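Local structure of FACT-Spt16 (5CE6) at residues A[84-89]-A[134-139]; A[201-206]-A[432-437]; A[249-254]-A[258-263]. The protein forms the N-terminal domain of the Spt16 subunit of the histone chaperone FACT, built on an aminopeptidase-like fold, and probably binds histones H3-H4. All coordinates share one frame; numbering follows the deposited sequence.

In the fold
Contact 1 lies in the N-terminal lobe, where strand 85-89 of a six-stranded mixed sheet meets helix 133-145. Contacts 2 and 3 both belong to the second lobe, which falls in the M24 metallopeptidase family. The separation is clear from the distances: the centre of contact 1 is about 35 Å from that of contact 2 and 37 Å from that of contact 3, whereas the centres of contacts 2 and 3 are 20 Å apart, with nearest atoms at about 7 Å. Helix 200-230 relates the latter two, supplying 201-206 to contact 2 and Leu212, which touches Pro251 and Val263 of contact 3. The potassium ion is bound by Ala295, Ser420 and Asn422, none of which belongs to these contacts.

Contact 1. Residues A[84-89]-A[134-139]; sequences ETIMVF and SSMDAI
Ile86 and Val88 of strand 85-89 meet Met136 and Ile139 of helix 133-145 through two separate methyl contacts. In the first, Ile86 CD1 touches Met136 CE at 4.0 Å, the two side chains crossing at about a right angle. The methionine chain is extended beyond CG (chi2 -177°, chi3 -175°), which carries its terminal methyl to the strand. The backbones are well apart at this point, Met136 CA and Ile86 CA being separated by 9.0 Å. In the second, the branch methyls Val88 CG2 and Ile139 CG2 approach to 3.8 Å, and Val88 CB lies 4.0 Å from the same Ile139 CG2. The helix is nearer here, with Val88 CA and Ile139 CA 7.8 Å apart.

Polar bonding is directed elsewhere: Ile86 and Val88 pair through their backbones with Leu97 and His95 of strand 93-98, and Met87 with Val56 of strand 53-58. Helix 168-179 supplies Lys176 for a salt bridge to Asp137 OD1, Trp173 against Ile86 and Leu169 against Met136.

All four touching residues are buried, yet only 159 Å² is lost to solvent between the segments. The chemistry is therefore purely apolar and carries no directional bond: shape and burial hold the helix against one face of the sheet, while Met87 and Phe89 pack on helix 69-78 across the other, as in a layered alpha/beta lobe.

Contact 2. Residues A[201-206]-A[432-437]; sequences EEITYI and TIIINK
On the helix whose Ile203 and Ile206 meet Thr432 and Ile434, the shortest polar bond within the two segments runs from Tyr205 OH to Glu201 OE2, at 2.7 Å. It reaches the carboxylate on its anti side, 17° out of plane. The bond joins residues one helical turn apart and holds the hydroxyl end of the tyrosine, with the backbone Glu201 O lying 3.5 Å above the centre of one face of the Tyr205 ring.

Across the contact the touching groups are methyls. Ile434 CG2 is set among branches of Ile203, nearest to Ile203 CG2 at 3.9 Å. At its other end Ile434 CD1 meets Ile206 CG2, also at 3.9 Å. With CG1 beside the backbone N (chi1 -65°), Ile206 turns its CG2 branch to the strand, where it reaches Thr432 CG2 as well, at 4.1 Å. The hydroxyl of Thr432 turns elsewhere, bonding to Asn312 O. Val403 of strand 403-414 adjoins both Ile206 and Ile434.

Helix 201-206 and strand 432-435 run nearly antiparallel, at 160°, with axes 10.2 Å apart at closest. Helix 200-230 thus packs on the antiparallel sheet containing strands 403-414, 424-435 and 440-442 of the M24-type lobe, through a buried apolar seam whose fit rests on methyl shape.

Contact 3. Residues A[249-254]-A[258-263]; sequences LDPAKV and LKADNV
Pro251 carries the buried side of this contact, its ring set against three residues of 258-263. Pro251 CD lies 4.2 Å from Ala260 CB, Pro251 CG lies 4.4 Å from Val263 CG2, the nearer of the two valine methyls, and the same CG comes within 4.1 Å of the backbone Leu258 O. Leu212 of helix 200-230 touches both Pro251 and Val263, adding to the apolar cluster.

The other side is open to solvent, although the single shortest approach is found there. Leu249 is exposed and its CB starts off away from the partner segment; the end of its side chain, extended at chi2 (179°), nevertheless brings CD2 to 3.8 Å from Val263 O, a van der Waals touch on a carbonyl. Ala260, also exposed, bridges the two sides: the CB that meets the proline ring is also 4.2 Å from Leu249 O.

Local turns shape each wall. Val254 N bonds to Pro251 O at 3.0 Å and Val263 N to Ala260 O at 3.1 Å, the i to i-3 pattern of 3-10 turns. Helix 237-249 ends at Leu249 and strand 263-265 starts at Val263; the two 3-10 turns lie in the connection between them, at the surface of the M24-type, pita-bread-like lobe.

Contact 1. Residues A[84-89]-A[134-139]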
ATOM      1  N   GLU A  84     -15.056  13.477  -5.047  1.00 20.29           N
ATOM      2  CA  GLU A  84     -15.870  14.019  -6.133  1.00 20.20           C
ATOM      3  C   GLU A  84     -15.205  15.219  -6.822  1.00 18.62           C
ATOM      4  O   GLU A  84     -15.818  16.276  -7.019  1.00 21.08           O
ATOM      5  CB  GLU A  84     -17.286  14.353  -5.652  1.00 23.89           C
ATOM      6  CG  GLU A  84     -18.319  14.343  -6.761  1.00 30.56           C
ATOM      7  CD  GLU A  84     -19.726  14.577  -6.260  1.00 35.07           C
ATOM      8  OE1 GLU A  84     -19.939  15.531  -5.479  1.00 32.85           O
ATOM      9  OE2 GLU A  84     -20.620  13.799  -6.653  1.00 33.21           O
ATOM     10  N   THR A  85     -13.937  15.033  -7.183  1.00 19.85           N
ATOM     11  CA  THR A  85     -13.152  16.087  -7.813  1.00 22.91           C
ATOM     12  C   THR A  85     -12.429  15.524  -9.029  1.00 17.28           C
ATOM     13  O   THR A  85     -11.906  14.414  -8.988  1.00 18.95           O
ATOM     14  CB  THR A  85     -12.129  16.685  -6.821  1.00 20.31           C
ATOM     15  OG1 THR A  85     -12.822  17.328  -5.745  1.00 21.70           O
ATOM     16  CG2 THR A  85     -11.226  17.708  -7.496  1.00 20.15           C
ATOM     17  N   ILE A  86     -12.417  16.292 -10.116  1.00 19.82           N
ATOM     18  CA  ILE A  86     -11.624  15.948 -11.292  1.00 18.01           C
ATOM     19  C   ILE A  86     -10.513  16.987 -11.458  1.00 18.09           C
ATOM     20  O   ILE A  86     -10.769  18.186 -11.380  1.00 18.82           O
ATOM     21  CB  ILE A  86     -12.497  15.968 -12.548  1.00 22.83           C
ATOM     22  CG1 ILE A  86     -13.598  14.901 -12.459  1.00 19.15           C
ATOM     23  CG2 ILE A  86     -11.654  15.784 -13.797  1.00 20.50           C
ATOM     24  CD1 ILE A  86     -14.782  15.185 -13.397  1.00 20.49           C
ATOM     25  N   MET A  87      -9.286  16.532 -11.687  1.00 17.44           N
ATOM     26  CA  MET A  87      -8.177  17.454 -11.907  1.00 17.60           C
ATOM     27  C   MET A  87      -7.455  17.081 -13.192  1.00 19.03           C
ATOM     28  O   MET A  87      -7.078  15.921 -13.380  1.00 18.97           O
ATOM     29  CB  MET A  87      -7.210  17.425 -10.720  1.00 16.71           C
ATOM     30  CG  MET A  87      -6.024  18.346 -10.848  1.00 25.48           C
ATOM     31  SD  MET A  87      -5.246  18.586  -9.235  1.00 24.16           S
ATOM     32  CE  MET A  87      -4.827  16.906  -8.796  1.00 28.67           C
ATOM     33  N   VAL A  88      -7.268  18.062 -14.070  1.00 18.76           N
ATOM     34  CA  VAL A  88      -6.620  17.823 -15.357  1.00 19.21           C
ATOM     35  C   VAL A  88      -5.394  18.714 -15.547  1.00 19.47           C
ATOM     36  O   VAL A  88      -5.492  19.944 -15.548  1.00 21.56           O
ATOM     37  CB  VAL A  88      -7.588  18.039 -16.535  1.00 21.90           C
ATOM     38  CG1 VAL A  88      -6.853  17.875 -17.855  1.00 22.20           C
ATOM     39  CG2 VAL A  88      -8.747  17.053 -16.456  1.00 20.70           C
ATOM     40  N   PHE A  89      -4.244  18.075 -15.719  1.00 19.52           N
ATOM     41  CA  PHE A  89      -2.993  18.791 -15.919  1.00 19.27           C
ATOM     42  C   PHE A  89      -2.729  18.957 -17.396  1.00 20.35           C
ATOM     43  O   PHE A  89      -2.838  17.998 -18.147  1.00 20.42           O
ATOM     44  CB  PHE A  89      -1.843  17.998 -15.307  1.00 18.29           C
ATOM     45  CG  PHE A  89      -2.018  17.713 -13.851  1.00 17.27           C
ATOM     46  CD1 PHE A  89      -2.641  16.544 -13.429  1.00 21.24           C
ATOM     47  CD2 PHE A  89      -1.560  18.613 -12.904  1.00 17.19           C
ATOM     48  CE1 PHE A  89      -2.808  16.279 -12.081  1.00 16.86           C
ATOM     49  CE2 PHE A  89      -1.719  18.363 -11.558  1.00 19.93           C
ATOM     50  CZ  PHE A  89      -2.342  17.193 -11.139  1.00 21.42           C
ATOM     51  N   SER A 134     -21.351  20.752 -18.361  1.00 31.40           N
ATOM     52  CA  SER A 134     -20.809  21.898 -19.088  1.00 32.16           C
ATOM     53  C   SER A 134     -19.353  22.193 -18.734  1.00 30.89           C
ATOM     54  O   SER A 134     -18.560  22.554 -19.603  1.00 31.17           O
ATOM     55  CB  SER A 134     -21.673  23.143 -18.873  1.00 35.21           C
ATOM     56  OG  SER A 134     -22.883  23.043 -19.596  1.00 41.25           O
ATOM     57  N   SER A 135     -19.001  22.042 -17.464  1.00 29.62           N
ATOM     58  CA  SER A 135     -17.620  22.252 -17.041  1.00 28.43           C
ATOM     59  C   SER A 135     -16.681  21.198 -17.615  1.00 27.53           C
ATOM     60  O   SER A 135     -15.540  21.498 -17.946  1.00 27.58           O
ATOM     61  CB  SER A 135     -17.512  22.292 -15.517  1.00 32.50           C
ATOM     62  OG  SER A 135     -18.139  23.452 -15.001  1.00 37.07           O
ATOM     63  N   MET A 136     -17.158  19.963 -17.738  1.00 27.24           N
ATOM     64  CA  MET A 136     -16.347  18.920 -18.351  1.00 26.57           C
ATOM     65  C   MET A 136     -16.076  19.255 -19.816  1.00 29.88           C
ATOM     66  O   MET A 136     -14.957  19.074 -20.299  1.00 29.38           O
ATOM     67  CB  MET A 136     -17.023  17.555 -18.228  1.00 26.26           C
ATOM     68  CG  MET A 136     -17.336  17.140 -16.803  1.00 30.38           C
ATOM     69  SD  MET A 136     -18.063  15.479 -16.726  1.00 26.17           S
ATOM     70  CE  MET A 136     -18.437  15.354 -14.981  1.00 24.02           C
ATOM     71  N   ASP A 137     -17.096  19.755 -20.516  1.00 30.35           N
ATOM     72  CA  ASP A 137     -16.934  20.158 -21.910  1.00 30.59           C
ATOM     73  C   ASP A 137     -15.911  21.288 -22.045  1.00 34.99           C
ATOM     74  O   ASP A 137     -15.110  21.302 -22.977  1.00 31.01           O
ATOM     75  CB  ASP A 137     -18.274  20.599 -22.516  1.00 32.33           C
ATOM     76  CG  ASP A 137     -19.256  19.451 -22.676  1.00 32.64           C
ATOM     77  OD1 ASP A 137     -18.819  18.284 -22.677  1.00 31.74           O
ATOM     78  OD2 ASP A 137     -20.470  19.725 -22.811  1.00 33.87           O
ATOM     79  N   ALA A 138     -15.948  22.236 -21.116  1.00 30.39           N
ATOM     80  CA  ALA A 138     -15.005  23.354 -21.132  1.00 33.76           C
ATOM     81  C   ALA A 138     -13.575  22.856 -20.920  1.00 32.86           C
ATOM     82  O   ALA A 138     -12.648  23.276 -21.614  1.00 32.23           O
ATOM     83  CB  ALA A 138     -15.371  24.370 -20.075  1.00 37.59           C
ATOM     84  N   ILE A 139     -13.407  21.966 -19.950  1.00 27.74           N
ATOM     85  CA  ILE A 139     -12.101  21.370 -19.683  1.00 26.48           C
ATOM     86  C   ILE A 139     -11.586  20.621 -20.917  1.00 32.17           C
ATOM     87  O   ILE A 139     -10.417  20.746 -21.294  1.00 30.92           O
ATOM     88  CB  ILE A 139     -12.145  20.419 -18.462  1.00 27.52           C
ATOM     89  CG1 ILE A 139     -12.479  21.194 -17.187  1.00 25.39           C
ATOM     90  CG2 ILE A 139     -10.829  19.698 -18.304  1.00 28.59           C
ATOM     91  CD1 ILE A 139     -12.486  20.343 -15.930  1.00 24.36           C
TER

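Contact 2. Residues A[201-206]-A[432-437]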
ATOM      1  N   GLU A 201      11.078  13.345   4.520  1.00 14.76           N
ATOM      2  CA  GLU A 201       9.865  13.585   5.297  1.00 13.05           C
ATOM      3  C   GLU A 201       8.937  12.376   5.215  1.00 14.82           C
ATOM      4  O   GLU A 201       8.409  11.913   6.227  1.00 16.02           O
ATOM      5  CB  GLU A 201       9.151  14.851   4.810  1.00 13.46           C
ATOM      6  CG  GLU A 201       7.806  15.100   5.477  1.00 18.16           C
ATOM      7  CD  GLU A 201       7.118  16.347   4.947  1.00 21.89           C
ATOM      8  OE1 GLU A 201       7.682  16.989   4.043  1.00 28.32           O
ATOM      9  OE2 GLU A 201       6.028  16.686   5.446  1.00 22.64           O
ATOM     10  N   GLU A 202       8.772  11.851   4.007  1.00 11.50           N
ATOM     11  CA  GLU A 202       7.867  10.726   3.793  1.00 10.68           C
ATOM     12  C   GLU A 202       8.389   9.486   4.503  1.00 11.54           C
ATOM     13  O   GLU A 202       7.616   8.723   5.089  1.00 11.82           O
ATOM     14  CB  GLU A 202       7.685  10.451   2.297  1.00 12.42           C
ATOM     15  CG  GLU A 202       7.036  11.590   1.512  1.00 12.81           C
ATOM     16  CD  GLU A 202       6.893  11.244   0.047  1.00 13.58           C
ATOM     17  OE1 GLU A 202       7.934  11.179  -0.635  1.00 16.13           O
ATOM     18  OE2 GLU A 202       5.754  11.006  -0.426  1.00 15.67           O
ATOM     19  N   ILE A 203       9.700   9.292   4.462  1.00 12.28           N
ATOM     20  CA  ILE A 203      10.306   8.152   5.148  1.00 12.95           C
ATOM     21  C   ILE A 203      10.071   8.251   6.653  1.00 11.53           C
ATOM     22  O   ILE A 203       9.835   7.249   7.325  1.00 12.82           O
ATOM     23  CB  ILE A 203      11.795   8.037   4.814  1.00 13.58           C
ATOM     24  CG1 ILE A 203      11.954   7.483   3.394  1.00 12.93           C
ATOM     25  CG2 ILE A 203      12.525   7.138   5.809  1.00 13.96           C
ATOM     26  CD1 ILE A 203      13.345   7.691   2.820  1.00 17.77           C
ATOM     27  N   THR A 204      10.096   9.469   7.180  1.00 11.50           N
ATOM     28  CA  THR A 204       9.819   9.656   8.596  1.00 13.68           C
ATOM     29  C   THR A 204       8.397   9.216   8.948  1.00 13.93           C
ATOM     30  O   THR A 204       8.195   8.510   9.935  1.00 12.39           O
ATOM     31  CB  THR A 204      10.043  11.103   9.011  1.00 14.34           C
ATOM     32  OG1 THR A 204      11.451  11.367   8.966  1.00 18.55           O
ATOM     33  CG2 THR A 204       9.528  11.350  10.438  1.00 15.03           C
ATOM     34  N   TYR A 205       7.421   9.617   8.139  1.00 14.03           N
ATOM     35  CA  TYR A 205       6.029   9.215   8.383  1.00 10.83           C
ATOM     36  C   TYR A 205       5.848   7.698   8.310  1.00 13.71           C
ATOM     37  O   TYR A 205       5.118   7.127   9.116  1.00 12.33           O
ATOM     38  CB  TYR A 205       5.067   9.931   7.425  1.00 10.70           C
ATOM     39  CG  TYR A 205       5.152  11.447   7.539  1.00 11.51           C
ATOM     40  CD1 TYR A 205       5.618  12.056   8.709  1.00 14.27           C
ATOM     41  CD2 TYR A 205       4.775  12.264   6.483  1.00 14.71           C
ATOM     42  CE1 TYR A 205       5.700  13.431   8.818  1.00 17.01           C
ATOM     43  CE2 TYR A 205       4.861  13.658   6.591  1.00 13.35           C
ATOM     44  CZ  TYR A 205       5.319  14.224   7.762  1.00 15.13           C
ATOM     45  OH  TYR A 205       5.421  15.597   7.882  1.00 17.37           O
ATOM     46  N   ILE A 206       6.516   7.050   7.358  1.00 10.18           N
ATOM     47  CA  ILE A 206       6.456   5.589   7.257  1.00  9.06           C
ATOM     48  C   ILE A 206       7.089   4.931   8.489  1.00  9.33           C
ATOM     49  O   ILE A 206       6.561   3.947   9.015  1.00 12.12           O
ATOM     50  CB  ILE A 206       7.134   5.097   5.954  1.00 11.66           C
ATOM     51  CG1 ILE A 206       6.339   5.598   4.738  1.00 13.74           C
ATOM     52  CG2 ILE A 206       7.268   3.563   5.942  1.00 13.46           C
ATOM     53  CD1 ILE A 206       7.017   5.380   3.385  1.00 15.87           C
ATOM     54  N   THR A 432       8.174  -4.067   7.058  1.00  7.49           N
ATOM     55  CA  THR A 432       8.325  -2.843   6.253  1.00  9.17           C
ATOM     56  C   THR A 432       9.791  -2.456   6.259  1.00  9.69           C
ATOM     57  O   THR A 432      10.417  -2.381   7.318  1.00  9.61           O
ATOM     58  CB  THR A 432       7.480  -1.694   6.795  1.00 12.15           C
ATOM     59  OG1 THR A 432       6.119  -2.119   6.833  1.00  9.36           O
ATOM     60  CG2 THR A 432       7.583  -0.475   5.888  1.00 11.22           C
ATOM     61  N   ILE A 433      10.363  -2.260   5.076  1.00  8.13           N
ATOM     62  CA  ILE A 433      11.793  -1.935   5.019  1.00 12.35           C
ATOM     63  C   ILE A 433      12.028  -0.656   4.222  1.00  9.28           C
ATOM     64  O   ILE A 433      11.278  -0.355   3.289  1.00 11.41           O
ATOM     65  CB  ILE A 433      12.633  -3.087   4.450  1.00 19.56           C
ATOM     66  CG1 ILE A 433      12.446  -3.209   2.944  1.00 17.81           C
ATOM     67  CG2 ILE A 433      12.320  -4.423   5.160  1.00 18.50           C
ATOM     68  CD1 ILE A 433      13.420  -4.193   2.325  1.00 26.63           C
ATOM     69  N   ILE A 434      13.063   0.091   4.603  1.00  9.12           N
ATOM     70  CA  ILE A 434      13.387   1.346   3.928  1.00 12.47           C
ATOM     71  C   ILE A 434      14.727   1.166   3.245  1.00  9.95           C
ATOM     72  O   ILE A 434      15.678   0.713   3.866  1.00 12.28           O
ATOM     73  CB  ILE A 434      13.526   2.511   4.926  1.00 19.07           C
ATOM     74  CG1 ILE A 434      12.316   2.566   5.859  1.00 23.23           C
ATOM     75  CG2 ILE A 434      13.724   3.841   4.181  1.00 15.52           C
ATOM     76  CD1 ILE A 434      11.122   3.185   5.254  1.00 24.90           C
ATOM     77  N   ILE A 435      14.806   1.497   1.959  1.00 10.57           N
ATOM     78  CA  ILE A 435      16.071   1.346   1.246  1.00 10.66           C
ATOM     79  C   ILE A 435      16.849   2.637   1.354  1.00 12.76           C
ATOM     80  O   ILE A 435      16.489   3.633   0.742  1.00 16.87           O
ATOM     81  CB  ILE A 435      15.893   1.044  -0.257  1.00 14.15           C
ATOM     82  CG1 ILE A 435      14.950  -0.149  -0.465  1.00 11.10           C
ATOM     83  CG2 ILE A 435      17.271   0.812  -0.913  1.00 19.48           C
ATOM     84  CD1 ILE A 435      15.334  -1.418   0.303  1.00 12.14           C
ATOM     85  N   ASN A 436      17.912   2.623   2.143  1.00 14.60           N
ATOM     86  CA  ASN A 436      18.809   3.772   2.151  1.00 23.21           C
ATOM     87  C   ASN A 436      20.026   3.454   1.296  1.00 22.71           C
ATOM     88  O   ASN A 436      20.225   2.307   0.891  1.00 26.62           O
ATOM     89  CB  ASN A 436      19.206   4.150   3.579  1.00 29.73           C
ATOM     90  CG  ASN A 436      18.005   4.511   4.442  1.00 26.75           C
ATOM     91  OD1 ASN A 436      17.223   5.388   4.097  1.00 27.37           O
ATOM     92  ND2 ASN A 436      17.848   3.812   5.562  1.00 30.75           N
ATOM     93  N   LYS A 437      20.842   4.467   1.024  1.00 26.70           N
ATOM     94  CA  LYS A 437      22.002   4.292   0.158  1.00 26.64           C
ATOM     95  C   LYS A 437      22.973   3.253   0.709  1.00 30.06           C
ATOM     96  O   LYS A 437      23.504   2.421  -0.032  1.00 32.92           O
ATOM     97  CB  LYS A 437      22.717   5.631  -0.031  1.00 33.64           C
ATOM     98  CG  LYS A 437      23.978   5.551  -0.859  1.00 41.02           C
ATOM     99  CD  LYS A 437      24.197   6.851  -1.620  1.00 45.85           C
ATOM    100  CE  LYS A 437      25.584   7.394  -1.374  1.00 54.09           C
ATOM    101  NZ  LYS A 437      26.594   6.310  -1.513  1.00 52.33           N
TER

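Contact 3. Residues A[249-254]-A[258-263]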
ATOM      1  N   LEU A 249      -5.873   2.842  16.711  1.00 23.35           N
ATOM      2  CA  LEU A 249      -6.514   4.161  16.691  1.00 23.86           C
ATOM      3  C   LEU A 249      -6.361   4.931  18.001  1.00 31.82           C
ATOM      4  O   LEU A 249      -6.569   6.146  18.048  1.00 33.72           O
ATOM      5  CB  LEU A 249      -7.989   4.031  16.301  1.00 19.27           C
ATOM      6  CG  LEU A 249      -8.220   3.427  14.913  1.00 23.48           C
ATOM      7  CD1 LEU A 249      -9.696   3.300  14.615  1.00 31.03           C
ATOM      8  CD2 LEU A 249      -7.539   4.248  13.832  1.00 27.45           C
ATOM      9  N   ASP A 250      -6.005   4.226  19.067  1.00 29.22           N
ATOM     10  CA  ASP A 250      -5.594   4.885  20.297  1.00 37.57           C
ATOM     11  C   ASP A 250      -4.230   4.354  20.714  1.00 36.41           C
ATOM     12  O   ASP A 250      -4.118   3.634  21.705  1.00 37.84           O
ATOM     13  CB  ASP A 250      -6.616   4.674  21.411  1.00 43.46           C
ATOM     14  CG  ASP A 250      -6.297   5.489  22.646  1.00 55.02           C
ATOM     15  OD1 ASP A 250      -5.531   6.471  22.524  1.00 60.49           O
ATOM     16  OD2 ASP A 250      -6.804   5.145  23.734  1.00 52.19           O
ATOM     17  N   PRO A 251      -3.181   4.725  19.957  1.00 35.96           N
ATOM     18  CA  PRO A 251      -1.821   4.209  20.144  1.00 36.34           C
ATOM     19  C   PRO A 251      -1.310   4.397  21.570  1.00 40.06           C
ATOM     20  O   PRO A 251      -0.338   3.754  21.968  1.00 38.18           O
ATOM     21  CB  PRO A 251      -0.996   5.040  19.158  1.00 33.62           C
ATOM     22  CG  PRO A 251      -1.804   6.240  18.871  1.00 37.68           C
ATOM     23  CD  PRO A 251      -3.223   5.785  18.934  1.00 33.58           C
ATOM     24  N   ALA A 252      -1.964   5.281  22.319  1.00 42.55           N
ATOM     25  CA  ALA A 252      -1.744   5.413  23.754  1.00 46.81           C
ATOM     26  C   ALA A 252      -1.898   4.061  24.451  1.00 51.30           C
ATOM     27  O   ALA A 252      -1.140   3.737  25.370  1.00 54.09           O
ATOM     28  CB  ALA A 252      -2.722   6.393  24.325  1.00 46.98           C
ATOM     29  N   LYS A 253      -2.877   3.276  23.999  1.00 44.22           N
ATOM     30  CA  LYS A 253      -3.123   1.937  24.537  1.00 39.98           C
ATOM     31  C   LYS A 253      -1.897   1.021  24.478  1.00 41.95           C
ATOM     32  O   LYS A 253      -1.879  -0.038  25.111  1.00 44.48           O
ATOM     33  CB  LYS A 253      -4.321   1.278  23.841  1.00 37.35           C
ATOM     34  CG  LYS A 253      -5.669   1.894  24.195  1.00 39.33           C
ATOM     35  CD  LYS A 253      -6.785   0.862  24.111  1.00 42.85           C
ATOM     36  CE  LYS A 253      -8.061   1.358  24.782  1.00 49.45           C
ATOM     37  NZ  LYS A 253      -9.076   0.270  24.870  1.00 52.42           N
ATOM     38  N   VAL A 254      -0.885   1.417  23.708  1.00 33.44           N
ATOM     39  CA  VAL A 254       0.406   0.734  23.735  1.00 34.59           C
ATOM     40  C   VAL A 254       1.573   1.703  23.921  1.00 44.39           C
ATOM     41  O   VAL A 254       2.695   1.406  23.515  1.00 48.24           O
ATOM     42  CB  VAL A 254       0.658  -0.125  22.469  1.00 27.49           C
ATOM     43  CG1 VAL A 254      -0.139  -1.413  22.530  1.00 28.34           C
ATOM     44  CG2 VAL A 254       0.354   0.663  21.197  1.00 30.85           C
ATOM     45  N   LEU A 258       2.353   8.961  19.333  1.00 42.50           N
ATOM     46  CA  LEU A 258       2.048   9.529  18.026  1.00 38.55           C
ATOM     47  C   LEU A 258       0.767  10.346  18.111  1.00 44.14           C
ATOM     48  O   LEU A 258      -0.179   9.958  18.801  1.00 46.49           O
ATOM     49  CB  LEU A 258       1.881   8.441  16.962  1.00 29.52           C
ATOM     50  CG  LEU A 258       3.120   7.685  16.486  1.00 28.07           C
ATOM     51  CD1 LEU A 258       2.804   6.849  15.243  1.00 26.37           C
ATOM     52  CD2 LEU A 258       4.285   8.620  16.217  1.00 29.20           C
ATOM     53  N   LYS A 259       0.738  11.474  17.406  1.00 38.23           N
ATOM     54  CA  LYS A 259      -0.485  12.258  17.295  1.00 41.86           C
ATOM     55  C   LYS A 259      -1.607  11.387  16.744  1.00 37.95           C
ATOM     56  O   LYS A 259      -1.610  11.027  15.567  1.00 37.96           O
ATOM     57  CB  LYS A 259      -0.270  13.473  16.393  1.00 42.43           C
ATOM     58  N   ALA A 260      -2.563  11.052  17.606  1.00 39.84           N
ATOM     59  CA  ALA A 260      -3.625  10.115  17.255  1.00 32.85           C
ATOM     60  C   ALA A 260      -4.492  10.586  16.088  1.00 32.69           C
ATOM     61  O   ALA A 260      -5.041   9.771  15.348  1.00 27.00           O
ATOM     62  CB  ALA A 260      -4.482   9.812  18.467  1.00 37.43           C
ATOM     63  N   ASP A 261      -4.621  11.900  15.930  1.00 27.36           N
ATOM     64  CA  ASP A 261      -5.385  12.463  14.814  1.00 34.41           C
ATOM     65  C   ASP A 261      -4.771  12.118  13.457  1.00 31.04           C
ATOM     66  O   ASP A 261      -5.423  12.239  12.417  1.00 29.74           O
ATOM     67  CB  ASP A 261      -5.490  13.983  14.959  1.00 38.12           C
ATOM     68  CG  ASP A 261      -6.678  14.402  15.787  1.00 51.32           C
ATOM     69  OD1 ASP A 261      -7.328  13.514  16.378  1.00 56.71           O
ATOM     70  OD2 ASP A 261      -6.960  15.619  15.849  1.00 54.38           O
ATOM     71  N   ASN A 262      -3.513  11.695  13.479  1.00 22.98           N
ATOM     72  CA  ASN A 262      -2.789  11.392  12.255  1.00 23.66           C
ATOM     73  C   ASN A 262      -2.791   9.905  11.940  1.00 17.25           C
ATOM     74  O   ASN A 262      -2.294   9.499  10.894  1.00 15.92           O
ATOM     75  CB  ASN A 262      -1.343  11.877  12.358  1.00 22.15           C
ATOM     76  CG  ASN A 262      -1.227  13.394  12.350  1.00 29.88           C
ATOM     77  OD1 ASN A 262      -2.033  14.088  11.735  1.00 28.92           O
ATOM     78  ND2 ASN A 262      -0.204  13.909  13.026  1.00 35.25           N
ATOM     79  N   VAL A 263      -3.367   9.103  12.832  1.00 22.10           N
ATOM     80  CA  VAL A 263      -3.303   7.640  12.713  1.00 21.15           C
ATOM     81  C   VAL A 263      -4.579   7.016  12.145  1.00 19.69           C
ATOM     82  O   VAL A 263      -5.689   7.370  12.555  1.00 20.82           O
ATOM     83  CB  VAL A 263      -3.021   6.993  14.089  1.00 18.52           C
ATOM     84  CG1 VAL A 263      -3.046   5.472  13.980  1.00 22.50           C
ATOM     85  CG2 VAL A 263      -1.696   7.472  14.638  1.00 22.05           C
TER